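Local atomic coordinates of 4'-phospho-dehydrooxetanocin synthase (PDB entry 5UL2), a protein that catalyses the oxidative ring contraction of dAMP to an oxetane aldehyde in oxetanocin A biosynthesis, using cobalamin, a [4Fe-4S] cluster and S-adenosylmethionine. Residues Y62-S67 against E110-L115. Residues are numbered along the deposited sequence; the frame is centred on the assembly and turned at random.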
loop_
_atom_site.group_PDB
_atom_site.type_symbol
_atom_site.label_atom_id
_atom_site.label_comp_id
_atom_site.label_asym_id
_atom_site.label_seq_id
_atom_site.Cartn_x
_atom_site.Cartn_y
_atom_site.Cartn_z
ATOM N N TYR A 62 35.004 8.265 1.385
ATOM C CA TYR A 62 36.150 8.346 2.281
ATOM C C TYR A 62 37.272 7.498 1.700
ATOM O O TYR A 62 37.115 6.283 1.540
ATOM C CB TYR A 62 35.794 7.866 3.691
ATOM C CG TYR A 62 34.690 8.651 4.363
ATOM C CD1 TYR A 62 33.358 8.289 4.202
ATOM C CD2 TYR A 62 34.978 9.747 5.167
ATOM C CE1 TYR A 62 32.346 8.998 4.814
ATOM C CE2 TYR A 62 33.972 10.465 5.784
ATOM C CZ TYR A 62 32.656 10.085 5.605
ATOM O OH TYR A 62 31.645 10.793 6.215
ATOM N N VAL A 63 38.392 8.135 1.374
ATOM C CA VAL A 63 39.582 7.440 0.899
ATOM C C VAL A 63 40.578 7.411 2.050
ATOM O O VAL A 63 41.105 8.451 2.460
ATOM C CB VAL A 63 40.178 8.113 -0.344
ATOM C CG1 VAL A 63 41.316 7.270 -0.898
ATOM C CG2 VAL A 63 39.106 8.326 -1.397
ATOM N N ILE A 64 40.837 6.220 2.576
ATOM C CA ILE A 64 41.675 6.049 3.759
ATOM C C ILE A 64 43.055 5.622 3.269
ATOM O O ILE A 64 43.336 4.435 3.089
ATOM C CB ILE A 64 41.072 5.043 4.738
ATOM C CG1 ILE A 64 39.643 5.450 5.103
ATOM C CG2 ILE A 64 41.933 4.927 5.983
ATOM C CD1 ILE A 64 38.931 4.452 5.985
ATOM N N GLU A 65 43.927 6.609 3.033
ATOM C CA GLU A 65 45.340 6.305 2.819
ATOM C C GLU A 65 45.912 5.545 4.004
ATOM O O GLU A 65 46.680 4.591 3.837
ATOM C CB GLU A 65 46.142 7.591 2.610
ATOM C CG GLU A 65 46.023 8.239 1.249
ATOM C CD GLU A 65 47.124 9.261 1.019
ATOM O OE1 GLU A 65 48.203 9.113 1.630
ATOM O OE2 GLU A 65 46.914 10.211 0.236
ATOM N N ASP A 66 45.541 5.961 5.209
ATOM C CA ASP A 66 46.039 5.425 6.467
ATOM C C ASP A 66 45.148 6.011 7.551
ATOM O O ASP A 66 44.366 6.932 7.299
ATOM C CB ASP A 66 47.516 5.779 6.679
ATOM C CG ASP A 66 48.128 5.073 7.871
ATOM O OD1 ASP A 66 47.658 5.296 9.007
ATOM O OD2 ASP A 66 49.081 4.290 7.671
ATOM N N SER A 67 45.264 5.462 8.763
ATOM C CA SER A 67 44.472 5.986 9.873
ATOM C C SER A 67 44.758 7.462 10.116
ATOM O O SER A 67 43.889 8.188 10.615
ATOM C CB SER A 67 44.744 5.177 11.142
ATOM O OG SER A 67 46.083 5.344 11.576
ATOM N N GLU A 110 40.734 9.049 15.816
ATOM C CA GLU A 110 39.372 8.733 16.232
ATOM C C GLU A 110 38.416 8.700 15.048
ATOM O O GLU A 110 37.439 7.943 15.066
ATOM C CB GLU A 110 38.897 9.737 17.279
ATOM C CG GLU A 110 39.680 9.675 18.577
ATOM C CD GLU A 110 39.348 10.817 19.511
ATOM O OE1 GLU A 110 38.591 11.722 19.098
ATOM O OE2 GLU A 110 39.847 10.812 20.656
ATOM N N LEU A 111 38.678 9.505 14.014
ATOM C CA LEU A 111 37.821 9.488 12.831
ATOM C C LEU A 111 37.872 8.134 12.137
ATOM O O LEU A 111 36.860 7.663 11.601
ATOM C CB LEU A 111 38.229 10.601 11.867
ATOM C CG LEU A 111 37.431 10.662 10.562
ATOM C CD1 LEU A 111 35.948 10.848 10.851
ATOM C CD2 LEU A 111 37.947 11.764 9.650
ATOM N N TYR A 112 39.043 7.491 12.135
ATOM C CA TYR A 112 39.160 6.162 11.547
ATOM C C TYR A 112 38.262 5.158 12.256
ATOM O O TYR A 112 37.727 4.244 11.620
ATOM C CB TYR A 112 40.618 5.702 11.588
ATOM C CG TYR A 112 40.866 4.366 10.923
ATOM C CD1 TYR A 112 41.111 4.284 9.559
ATOM C CD2 TYR A 112 40.864 3.187 11.660
ATOM C CE1 TYR A 112 41.341 3.065 8.946
ATOM C CE2 TYR A 112 41.093 1.964 11.055
ATOM C CZ TYR A 112 41.332 1.911 9.698
ATOM O OH TYR A 112 41.560 0.699 9.087
ATOM N N GLU A 113 38.075 5.315 13.569
ATOM C CA GLU A 113 37.191 4.414 14.301
ATOM C C GLU A 113 35.728 4.686 13.968
ATOM O O GLU A 113 34.916 3.754 13.912
ATOM C CB GLU A 113 37.442 4.544 15.802
ATOM C CG GLU A 113 38.867 4.198 16.217
ATOM C CD GLU A 113 39.129 4.433 17.694
ATOM O OE1 GLU A 113 38.153 4.548 18.467
ATOM O OE2 GLU A 113 40.316 4.507 18.081
ATOM N N HIS A 114 35.372 5.954 13.742
ATOM C CA HIS A 114 34.007 6.278 13.342
ATOM C C HIS A 114 33.663 5.682 11.983
ATOM O O HIS A 114 32.490 5.414 11.702
ATOM C CB HIS A 114 33.807 7.795 13.312
ATOM C CG HIS A 114 33.481 8.391 14.647
ATOM N ND1 HIS A 114 34.441 8.664 15.597
ATOM C CD2 HIS A 114 32.299 8.768 15.188
ATOM C CE1 HIS A 114 33.865 9.183 16.666
ATOM N NE2 HIS A 114 32.564 9.256 16.443
ATOM N N LEU A 115 34.667 5.467 11.132
ATOM C CA LEU A 115 34.443 4.950 9.788
ATOM C C LEU A 115 34.212 3.446 9.751
ATOM O O LEU A 115 33.842 2.922 8.694
ATOM C CB LEU A 115 35.626 5.309 8.888
ATOM C CG LEU A 115 35.790 6.802 8.610
ATOM C CD1 LEU A 115 36.970 7.053 7.685
ATOM C CD2 LEU A 115 34.506 7.365 8.022
#
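Leu115, Tyr112 and the alternate strand residues Tyr62 and Ile64 form a helix-on-sheet packing in the N-terminal domain, whose own function is unknown: helix 109-114 lies against one face of a four-stranded antiparallel sheet. The two segments bury 294 Å² between them, and the contacts that cross are apolar and CH-pi. Tyr62 and Ile64, two apart on the strand, both point their side chains toward the helix.

The close-packed part centres on Leu115. Leu115 CD2 stands 3.7 Å from the centroid of the Tyr62 ring and 10° off the ring normal, a CH-pi contact almost over the middle of the face. The other branch is used differently: Leu115 CD1 meets Ile64 CD1 tip to tip at 3.7 Å. Leu51 and Ile70 of the adjoining strands also touch Leu115, so this end lies in the apolar interior. The one polar atom of the Tyr62 side chain, OH, is hydrogen-bonded to Gln151 OE1 and Asn82 ND2.

Toward Ser67 the packing is looser and partly exposed, beyond the corner the chain turns at Glu65. Tyr112 points CG away from its backbone N (chi1 -176°), which brings the ring to Ile64 and Ser67, and its OH hydrogen-bonds Arg49 of the edge strand. Ser67 CB lies over one face of the Tyr112 ring, offset toward the rim, 4.3 Å from the centroid. Ser67 OG turns to its own neighbour and hydrogen-bonds Asp66 OD1 at 3.0 Å. Ile64 bridges the two regions: at about a right angle to Tyr112, its CG2 abuts the ring edge in plane, with Ile64 CG2 3.5 Å from Tyr112 CE1.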